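Local coordinates for protein aminoglycoside phosphotransferase (Streptomyces rimosus subsp. rimosus ATCC 10970, PDB 6FUX) that probably inactivates streptomycin by transferring a phosphate group from a nucleotide to a hydroxyl of the antibiotic, at residues E145-D150 with D267-G272; D189-N194 with F226-E231; I2-F7 with A31-A36. All blocks are in the same frame, centred on the assembly; numbering follows the deposited sequence.

Contact 1 (E145-D150 with D267-G272). With SRY (streptomycin), chain D.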
# COMPACT_ATOMS: atom_id res chain seq x y z
N GLU A 145 8.10 18.47 -9.78
CA GLU A 145 8.68 17.64 -10.87
C GLU A 145 9.32 16.38 -10.24
O GLU A 145 10.45 16.01 -10.62
CB GLU A 145 9.66 18.45 -11.72
CG GLU A 145 9.08 19.76 -12.23
CD GLU A 145 9.94 20.54 -13.20
OE1 GLU A 145 11.11 20.64 -12.93
OE2 GLU A 145 9.42 20.99 -14.23
N ALA A 146 8.63 15.71 -9.32
CA ALA A 146 9.18 14.65 -8.51
C ALA A 146 8.54 13.29 -8.84
O ALA A 146 8.76 12.34 -8.14
CB ALA A 146 9.00 14.98 -7.07
N VAL A 147 7.80 13.17 -9.95
CA VAL A 147 7.15 11.89 -10.29
C VAL A 147 8.19 10.89 -10.80
O VAL A 147 9.05 11.26 -11.62
CB VAL A 147 6.04 12.09 -11.34
CG1 VAL A 147 5.59 10.77 -11.94
CG2 VAL A 147 4.88 12.89 -10.74
N ASN A 148 8.16 9.67 -10.27
CA ASN A 148 9.05 8.61 -10.76
C ASN A 148 8.37 7.96 -11.95
O ASN A 148 7.42 7.22 -11.74
CB ASN A 148 9.36 7.60 -9.65
CG ASN A 148 10.30 6.51 -10.14
OD1 ASN A 148 10.57 6.37 -11.34
ND2 ASN A 148 10.78 5.74 -9.18
N PRO A 149 8.84 8.09 -13.19
CA PRO A 149 8.10 7.51 -14.30
C PRO A 149 8.10 5.99 -14.26
O PRO A 149 7.37 5.37 -15.02
CB PRO A 149 8.83 7.99 -15.56
CG PRO A 149 10.18 8.31 -15.07
CD PRO A 149 10.04 8.81 -13.67
N ASP A 150 8.92 5.39 -13.41
CA ASP A 150 8.91 3.93 -13.41
C ASP A 150 7.55 3.45 -12.82
O ASP A 150 7.23 2.26 -12.96
CB ASP A 150 10.09 3.38 -12.61
CG ASP A 150 11.45 3.55 -13.31
OD1 ASP A 150 11.46 3.80 -14.50
OD2 ASP A 150 12.44 3.45 -12.64
N ASP A 267 -2.52 7.26 -8.78
CA ASP A 267 -1.63 6.79 -7.74
C ASP A 267 -0.16 7.13 -8.02
O ASP A 267 0.52 7.62 -7.12
CB ASP A 267 -1.77 5.29 -7.57
CG ASP A 267 -1.08 4.78 -6.33
OD1 ASP A 267 -1.71 4.85 -5.22
OD2 ASP A 267 0.12 4.34 -6.47
N PRO A 268 0.37 6.81 -9.19
CA PRO A 268 1.79 7.13 -9.40
C PRO A 268 2.15 8.61 -9.14
O PRO A 268 3.37 8.92 -8.85
CB PRO A 268 2.03 6.74 -10.82
CG PRO A 268 0.70 6.61 -11.46
CD PRO A 268 -0.27 6.26 -10.39
N LEU A 269 1.19 9.51 -9.40
CA LEU A 269 1.46 10.97 -9.33
C LEU A 269 1.60 11.40 -7.87
O LEU A 269 1.94 12.56 -7.65
CB LEU A 269 0.41 11.79 -10.07
CG LEU A 269 0.20 11.37 -11.51
CD1 LEU A 269 -0.85 12.22 -12.12
CD2 LEU A 269 1.51 11.54 -12.30
N THR A 270 1.25 10.53 -6.92
CA THR A 270 1.16 10.87 -5.53
C THR A 270 2.44 10.53 -4.74
O THR A 270 2.51 10.83 -3.50
CB THR A 270 -0.01 10.20 -4.77
OG1 THR A 270 0.28 8.80 -4.61
CG2 THR A 270 -1.35 10.40 -5.45
N TRP A 271 3.51 10.05 -5.42
CA TRP A 271 4.70 9.51 -4.70
C TRP A 271 5.91 10.36 -5.07
O TRP A 271 6.15 10.54 -6.26
CB TRP A 271 5.02 8.06 -5.08
CG TRP A 271 3.98 7.05 -4.70
CD1 TRP A 271 2.99 6.53 -5.50
CD2 TRP A 271 3.87 6.39 -3.44
NE1 TRP A 271 2.23 5.65 -4.77
CE2 TRP A 271 2.76 5.51 -3.52
CE3 TRP A 271 4.60 6.45 -2.26
CZ2 TRP A 271 2.40 4.71 -2.45
CZ3 TRP A 271 4.14 5.73 -1.17
CH2 TRP A 271 3.11 4.81 -1.30
N GLY A 272 6.54 10.87 -4.04
CA GLY A 272 7.77 11.59 -4.14
C GLY A 272 7.68 12.95 -3.50
O GLY A 272 6.71 13.34 -2.78
OXT GLY A 272 8.73 13.65 -3.71
C11 SRY D . 5.12 -1.71 -14.26
N11 SRY D . 5.36 -1.84 -15.62
CA1 SRY D . 6.43 -2.05 -16.40
NB1 SRY D . 6.14 -2.09 -17.73
NC1 SRY D . 7.62 -2.21 -15.94
C21 SRY D . 6.13 -1.73 -13.07
O21 SRY D . 7.52 -1.73 -13.34
C31 SRY D . 5.79 -0.92 -11.87
N31 SRY D . 6.47 -1.12 -10.61
CD1 SRY D . 7.55 -0.58 -10.07
NE1 SRY D . 7.93 -0.97 -8.88
NF1 SRY D . 8.27 0.30 -10.59
C41 SRY D . 4.37 -0.53 -11.77
O41 SRY D . 4.28 0.46 -10.76
C51 SRY D . 3.48 -0.24 -13.01
O51 SRY D . 2.80 1.11 -13.06
C61 SRY D . 3.91 -0.77 -14.36
O61 SRY D . 3.93 0.17 -15.49
C12 SRY D . 3.71 -0.01 -9.48
C22 SRY D . 3.39 1.11 -8.61
C32 SRY D . 1.90 1.42 -8.89
O32 SRY D . 1.09 1.13 -7.71
CG2 SRY D . 1.74 2.89 -9.35
OG2 SRY D . 1.90 3.74 -8.43
C42 SRY D . 1.59 0.34 -9.94
CH2 SRY D . 0.19 -0.26 -9.71
O42 SRY D . 2.53 -0.72 -9.83
O13 SRY D . 3.59 1.02 -7.21
C13 SRY D . 4.93 0.84 -6.76
C23 SRY D . 4.96 1.32 -5.31
N23 SRY D . 4.37 2.62 -4.98
CI3 SRY D . 4.84 3.73 -5.87
C33 SRY D . 4.55 0.16 -4.39
O33 SRY D . 4.45 0.50 -3.13
C43 SRY D . 5.01 -1.26 -4.82
O43 SRY D . 4.31 -2.30 -4.05
C53 SRY D . 5.11 -1.47 -6.20
O53 SRY D . 5.36 -0.42 -7.10
C63 SRY D . 5.50 -2.84 -6.69
O63 SRY D . 5.87 -2.79 -8.01
O HOH W 1 6.08 9.08 -8.45

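Contact 2 (D189-N194 with F226-E231). With SRY (streptomycin), chain D.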
# COMPACT_ATOMS: atom_id res chain seq x y z
N ASP A 189 -2.22 1.11 -0.26
CA ASP A 189 -1.22 0.78 -1.28
C ASP A 189 -1.29 -0.71 -1.54
O ASP A 189 -0.40 -1.46 -1.27
CB ASP A 189 0.18 1.15 -0.82
CG ASP A 189 1.20 0.99 -1.94
OD1 ASP A 189 0.82 0.94 -3.18
OD2 ASP A 189 2.40 0.81 -1.54
N LEU A 190 -2.43 -1.14 -2.10
CA LEU A 190 -2.77 -2.58 -2.17
C LEU A 190 -2.15 -3.22 -3.44
O LEU A 190 -2.85 -3.83 -4.27
CB LEU A 190 -4.27 -2.79 -2.06
CG LEU A 190 -4.69 -4.23 -1.80
CD1 LEU A 190 -4.21 -4.73 -0.44
CD2 LEU A 190 -6.19 -4.41 -1.91
N CYS A 191 -0.86 -3.05 -3.63
CA CYS A 191 -0.09 -3.75 -4.61
C CYS A 191 0.26 -5.12 -4.05
O CYS A 191 0.47 -5.25 -2.88
CB CYS A 191 1.19 -2.94 -4.90
SG CYS A 191 0.87 -1.40 -5.79
N LEU A 192 0.44 -6.11 -4.91
CA LEU A 192 0.74 -7.49 -4.46
C LEU A 192 1.88 -7.61 -3.46
O LEU A 192 1.79 -8.50 -2.64
CB LEU A 192 0.99 -8.42 -5.64
CG LEU A 192 -0.26 -8.72 -6.51
CD1 LEU A 192 0.04 -9.84 -7.47
CD2 LEU A 192 -1.43 -9.09 -5.60
N PRO A 193 3.01 -6.86 -3.51
CA PRO A 193 4.04 -7.05 -2.51
C PRO A 193 3.59 -6.76 -1.09
O PRO A 193 4.29 -7.25 -0.20
CB PRO A 193 5.12 -6.04 -2.82
CG PRO A 193 4.90 -5.76 -4.34
CD PRO A 193 3.42 -5.87 -4.52
N ASN A 194 2.46 -6.09 -0.86
CA ASN A 194 2.02 -5.69 0.44
C ASN A 194 0.99 -6.67 0.97
O ASN A 194 0.43 -6.43 2.06
CB ASN A 194 1.54 -4.24 0.51
CG ASN A 194 2.62 -3.24 0.12
OD1 ASN A 194 3.81 -3.60 0.23
ND2 ASN A 194 2.25 -2.16 -0.57
N PHE A 226 -5.46 -5.09 -8.98
CA PHE A 226 -5.68 -5.67 -10.22
C PHE A 226 -4.52 -5.42 -11.20
O PHE A 226 -4.12 -6.29 -11.97
CB PHE A 226 -6.96 -5.12 -10.80
CG PHE A 226 -8.25 -5.60 -10.19
CD1 PHE A 226 -8.31 -6.64 -9.29
CD2 PHE A 226 -9.45 -5.06 -10.64
CE1 PHE A 226 -9.52 -7.05 -8.75
CE2 PHE A 226 -10.67 -5.48 -10.12
CZ PHE A 226 -10.69 -6.49 -9.17
N ALA A 227 -3.96 -4.21 -11.16
CA ALA A 227 -2.90 -3.87 -12.08
C ALA A 227 -1.68 -4.73 -11.73
O ALA A 227 -1.03 -5.22 -12.64
CB ALA A 227 -2.59 -2.38 -11.92
N THR A 228 -1.33 -4.84 -10.43
CA THR A 228 -0.18 -5.62 -10.10
C THR A 228 -0.39 -7.14 -10.33
O THR A 228 0.51 -7.83 -10.78
CB THR A 228 0.34 -5.34 -8.68
OG1 THR A 228 -0.66 -5.55 -7.66
CG2 THR A 228 0.89 -3.93 -8.58
N ALA A 229 -1.61 -7.64 -10.11
CA ALA A 229 -1.88 -9.05 -10.51
C ALA A 229 -1.73 -9.29 -12.01
O ALA A 229 -1.31 -10.36 -12.43
CB ALA A 229 -3.23 -9.44 -9.99
N ARG A 230 -2.02 -8.30 -12.83
CA ARG A 230 -1.85 -8.44 -14.24
C ARG A 230 -0.38 -8.61 -14.61
O ARG A 230 -0.08 -9.26 -15.63
CB ARG A 230 -2.51 -7.28 -15.01
CG ARG A 230 -4.02 -7.39 -15.07
CD ARG A 230 -4.59 -6.26 -15.89
NE ARG A 230 -6.00 -6.51 -16.03
CZ ARG A 230 -6.65 -6.74 -17.18
NH1 ARG A 230 -6.04 -6.72 -18.36
NH2 ARG A 230 -7.96 -6.98 -17.12
N GLU A 231 0.55 -8.17 -13.76
CA GLU A 231 1.98 -8.49 -14.01
C GLU A 231 2.18 -10.01 -13.94
O GLU A 231 2.95 -10.58 -14.67
CB GLU A 231 2.91 -7.83 -13.01
CG GLU A 231 2.89 -6.31 -13.07
CD GLU A 231 3.69 -5.67 -14.19
OE1 GLU A 231 4.48 -6.39 -14.85
OE2 GLU A 231 3.51 -4.46 -14.43
C11 SRY D . 5.12 -1.71 -14.26
N11 SRY D . 5.36 -1.84 -15.62
CA1 SRY D . 6.43 -2.05 -16.40
NB1 SRY D . 6.14 -2.09 -17.73
NC1 SRY D . 7.62 -2.21 -15.94
C21 SRY D . 6.13 -1.73 -13.07
O21 SRY D . 7.52 -1.73 -13.34
C31 SRY D . 5.79 -0.92 -11.87
N31 SRY D . 6.47 -1.12 -10.61
CD1 SRY D . 7.55 -0.58 -10.07
NE1 SRY D . 7.93 -0.97 -8.88
NF1 SRY D . 8.27 0.30 -10.59
C41 SRY D . 4.37 -0.53 -11.77
O41 SRY D . 4.28 0.46 -10.76
C51 SRY D . 3.48 -0.24 -13.01
O51 SRY D . 2.80 1.11 -13.06
C61 SRY D . 3.91 -0.77 -14.36
O61 SRY D . 3.93 0.17 -15.49
C12 SRY D . 3.71 -0.01 -9.48
C22 SRY D . 3.39 1.11 -8.61
C32 SRY D . 1.90 1.42 -8.89
O32 SRY D . 1.09 1.13 -7.71
CG2 SRY D . 1.74 2.89 -9.35
OG2 SRY D . 1.90 3.74 -8.43
C42 SRY D . 1.59 0.34 -9.94
CH2 SRY D . 0.19 -0.26 -9.71
O42 SRY D . 2.53 -0.72 -9.83
O13 SRY D . 3.59 1.02 -7.21
C13 SRY D . 4.93 0.84 -6.76
C23 SRY D . 4.96 1.32 -5.31
N23 SRY D . 4.37 2.62 -4.98
CI3 SRY D . 4.84 3.73 -5.87
C33 SRY D . 4.55 0.16 -4.39
O33 SRY D . 4.45 0.50 -3.13
C43 SRY D . 5.01 -1.26 -4.82
O43 SRY D . 4.31 -2.30 -4.05
C53 SRY D . 5.11 -1.47 -6.20
O53 SRY D . 5.36 -0.42 -7.10
C63 SRY D . 5.50 -2.84 -6.69
O63 SRY D . 5.87 -2.79 -8.01

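Contact 3 (I2-F7 with A31-A36). With ADP (adenosine-5'-diphosphate), chain C.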
# COMPACT_ATOMS: atom_id res chain seq x y z
N ILE A 2 20.89 7.98 2.12
CA ILE A 2 20.19 7.20 3.17
C ILE A 2 21.00 7.32 4.46
O ILE A 2 22.13 6.94 4.43
CB ILE A 2 20.02 5.72 2.75
CG1 ILE A 2 19.16 5.60 1.49
CG2 ILE A 2 19.47 4.90 3.92
CD1 ILE A 2 17.77 6.11 1.68
N ASP A 3 20.36 7.74 5.56
CA ASP A 3 21.12 8.05 6.79
C ASP A 3 21.34 6.79 7.65
O ASP A 3 20.84 6.67 8.75
CB ASP A 3 20.42 9.15 7.58
CG ASP A 3 21.39 10.01 8.42
OD1 ASP A 3 22.42 9.42 8.94
OD2 ASP A 3 21.11 11.17 8.70
N LEU A 4 22.12 5.83 7.15
CA LEU A 4 22.36 4.59 7.79
C LEU A 4 22.95 4.78 9.21
O LEU A 4 22.55 4.03 10.16
CB LEU A 4 23.36 3.76 6.99
CG LEU A 4 22.90 3.20 5.65
CD1 LEU A 4 24.09 2.46 5.02
CD2 LEU A 4 21.72 2.26 5.85
N THR A 5 23.79 5.76 9.38
CA THR A 5 24.52 5.97 10.68
C THR A 5 23.52 6.40 11.77
O THR A 5 23.51 5.72 12.78
CB THR A 5 25.63 6.96 10.57
OG1 THR A 5 26.58 6.22 9.78
CG2 THR A 5 26.25 7.35 11.91
N ALA A 6 22.60 7.33 11.41
CA ALA A 6 21.57 7.77 12.34
C ALA A 6 20.63 6.61 12.58
O ALA A 6 20.04 6.45 13.73
CB ALA A 6 20.80 8.98 11.85
N PHE A 7 20.17 5.94 11.49
CA PHE A 7 19.14 4.99 11.67
C PHE A 7 19.67 3.79 12.50
O PHE A 7 19.00 3.19 13.41
CB PHE A 7 18.59 4.54 10.32
CG PHE A 7 17.91 5.62 9.51
CD1 PHE A 7 17.45 6.78 10.07
CD2 PHE A 7 17.77 5.44 8.15
CE1 PHE A 7 16.78 7.74 9.32
CE2 PHE A 7 17.04 6.37 7.41
CZ PHE A 7 16.67 7.56 7.97
N ALA A 31 14.54 4.24 4.83
CA ALA A 31 14.98 2.92 4.48
C ALA A 31 14.27 1.89 5.36
O ALA A 31 13.76 2.27 6.36
CB ALA A 31 16.44 2.87 4.71
N VAL A 32 14.20 0.65 4.89
CA VAL A 32 13.68 -0.47 5.57
C VAL A 32 14.83 -1.38 5.91
O VAL A 32 15.83 -1.48 5.14
CB VAL A 32 12.57 -1.18 4.77
CG1 VAL A 32 12.06 -2.44 5.49
CG2 VAL A 32 11.42 -0.22 4.51
N PHE A 33 14.82 -1.89 7.14
CA PHE A 33 15.85 -2.71 7.68
C PHE A 33 15.21 -4.00 8.18
O PHE A 33 13.99 -3.99 8.49
CB PHE A 33 16.54 -2.09 8.89
CG PHE A 33 17.29 -0.83 8.58
CD1 PHE A 33 16.59 0.36 8.38
CD2 PHE A 33 18.66 -0.81 8.50
CE1 PHE A 33 17.26 1.52 8.05
CE2 PHE A 33 19.34 0.38 8.22
CZ PHE A 33 18.63 1.52 7.93
N ARG A 34 16.00 -5.07 8.25
CA ARG A 34 15.52 -6.31 8.77
C ARG A 34 16.55 -6.81 9.79
O ARG A 34 17.77 -6.67 9.52
CB ARG A 34 15.36 -7.31 7.61
CG ARG A 34 14.54 -8.53 7.98
CD ARG A 34 14.85 -9.84 7.22
NE ARG A 34 14.11 -10.01 5.98
CZ ARG A 34 14.62 -9.84 4.76
NH1 ARG A 34 15.93 -9.76 4.58
NH2 ARG A 34 13.80 -9.72 3.73
N SER A 35 16.07 -7.50 10.83
CA SER A 35 16.93 -8.08 11.80
C SER A 35 17.53 -9.36 11.18
O SER A 35 16.93 -9.96 10.25
CB SER A 35 16.15 -8.35 13.07
OG SER A 35 15.26 -9.43 12.91
N ALA A 36 18.69 -9.77 11.70
CA ALA A 36 19.42 -10.94 11.17
C ALA A 36 18.56 -12.20 11.22
O ALA A 36 18.63 -13.01 10.26
CB ALA A 36 20.75 -11.13 11.83
O5' ADP C . 8.62 -2.36 3.24
C5' ADP C . 9.53 -2.81 2.14
C4' ADP C . 9.73 -4.35 2.03
O4' ADP C . 10.12 -4.94 3.28
C3' ADP C . 8.46 -5.22 1.64
O3' ADP C . 8.23 -5.35 0.24
C2' ADP C . 8.32 -6.53 2.52
O2' ADP C . 8.45 -7.98 2.22
C1' ADP C . 9.19 -6.05 3.67
N9 ADP C . 8.45 -5.77 4.96
C8 ADP C . 8.26 -4.62 5.66
N7 ADP C . 7.62 -4.82 6.88
C5 ADP C . 7.40 -6.14 6.91
C6 ADP C . 6.76 -6.93 7.86
N6 ADP C . 6.39 -6.12 9.05
N1 ADP C . 6.69 -8.26 7.42
C2 ADP C . 7.14 -8.82 6.31
N3 ADP C . 7.82 -8.12 5.36
C4 ADP C . 7.94 -6.80 5.65

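Contact 1 (E145-D150 with D267-G272)
Val-147 packs against Leu-269 in the tight part of this contact. The CG2 methyl of Val-147 lies 4.0 Å from CD2 of Leu-269, and CG1 of Val-147 leans on the same methyl. With CG anti to its own carbonyl carbon (chi1 -54°), Leu-269 brings CD2 round to the valine, though its CB points away from 145-150. Val-141 and Val-142 of helix 131-143 and Leu-168 of helix 161-168 add to this apolar patch. The other end is looser and faces solvent. There Ala-146 CB rests 3.6 Å from OXT of Gly-272, the C-terminal carboxylate, which also has a salt bridge to Arg-144. One water bridges the two backbones: it accepts from Asn-148 N at 2.8 Å and donates to the carbonyl oxygens of Pro-268 and Trp-271. The C-terminal tail lines the antibiotic pocket of this kinase-like phosphotransferase: the indole of Trp-271 lies under the streptomycin N-methyl carbon CI3, which sits 3.3 Å above one face, offset toward the rim. Its NE1 donates to Asp-267 OD2 at 3.0 Å; OD2 lies in the indole plane, but NE1 stands above the carboxylate plane of Asp-267. Replacing Trp-271 by alanine is likely to leave the N-methyl group without its aromatic floor, Asp-267 OD2 without its indole N-H, and Arg-212 without its cation-pi partner. Across the pocket, Asp-150 O accepts a bond of 3.2 Å from the guanidinium NF1 of streptomycin. An Asx turn holds that backbone, with Asp-150 N donating to Asn-148 OD1.

Contact 2 (D189-N194 with F226-E231)
Thr-228 on helix 218-233 meets Leu-192 of the loop 189-194. Leu-192 N donates to Thr-228 OG1 at 3.0 Å, with an N-H...O angle of 154°. The same hydroxyl is hydrogen-bonded to Leu-224 O one turn back in the helix, so the buried hydroxyl is held both by the loop and by its own helix. The torsion chi1 of 57° sets OG1 between the backbone N and the carbonyl carbon. It leaves CG2 to face Cys-191, 3.8 Å from its SG. Leu-192 and Thr-228 run past each other in opposite directions. CG of Leu-192 passes 3.4 Å from Thr-228 OG1. The leucine then extends through chi2 (-169°), and its CD1 reaches Ala-229 CA at 3.7 Å. Leu-103 of helix 100-117 touches both Leu-192 and Ala-229. The loop also meets streptomycin. Cys-191 SG lies 3.2 Å from the antibiotic's O32, and Asp-189 OD2 accepts from its O33 hydroxyl at 2.6 Å. Asn-194 ND2 ties the loop to itself by donating to Asp-189 O at 2.8 Å, the bond lying in both the carbonyl and the amide planes. His-187, Asp-189 and Asn-194 fit the HxDxxxxN catalytic loop of kinase-like phosphotransferases. In that family the aspartate is the presumed catalytic base, consistent with phosphate transfer to O33.

Contact 3 (I2-F7 with A31-A36)
Phe-7 and Phe-33 meet with their side chains crossing at about a right angle. CB of Phe-7 touches Phe-33 CZ at 3.9 Å, and CD2 of Phe-7 lies 4.0 Å from Phe-33 CE1. Leu-4 reaches the same phenyl ring with its CD2 methyl, 3.8 Å from CZ of Phe-33. At the start of the chain, Ile-2 sets CG2 on Ala-31 CB at 3.7 Å. The chi1 of -63° turns CG2 away from the backbone N of Ile-2 and onto the alanine. Phe-7 is placed by the first helical turn. Its N donates to Asp-3 O, and that carbonyl oxygen also sits 3.2 Å above one face of the Phe-7 ring, toward its rim. Alternation along the strand turns Ala-31 and Phe-33 to the helix and Val-32 to the other side. There Val-32 CG2 lies 3.7 Å from O5' of ADP. Leu-8, Leu-11, Trp-20 and Pro-22 further enclose Phe-33. Helix 4-12 thereby packs on the five-stranded antiparallel sheet of the N-terminal lobe. Strand 31-34 runs between strands 21-22 and 40-45, and its backbone pairs with both.

In the fold
Contact 3 comes first along the chain and closes before the other two open. Contact 2 then falls wholly within the chain between the two halves of contact 1. Contacts 1 and 2 have centres about 17 Å apart and touch where Trp-271 CZ2 packs 3.9 Å from Asp-189 CG. Both border streptomycin in the largely helical C-terminal part of the fold. Contact 3 lies in the N-terminal sheet lobe, with its centre about 24 Å from that of contact 1 and about 26 Å from that of contact 2. ADP lies beside strand 31-34, about 9 Å from the Cys-191 side chain. The placement matches a kinase-like enzyme, with nucleotide and antibiotic facing each other across the cleft between lobes, consistent with phosphate transfer.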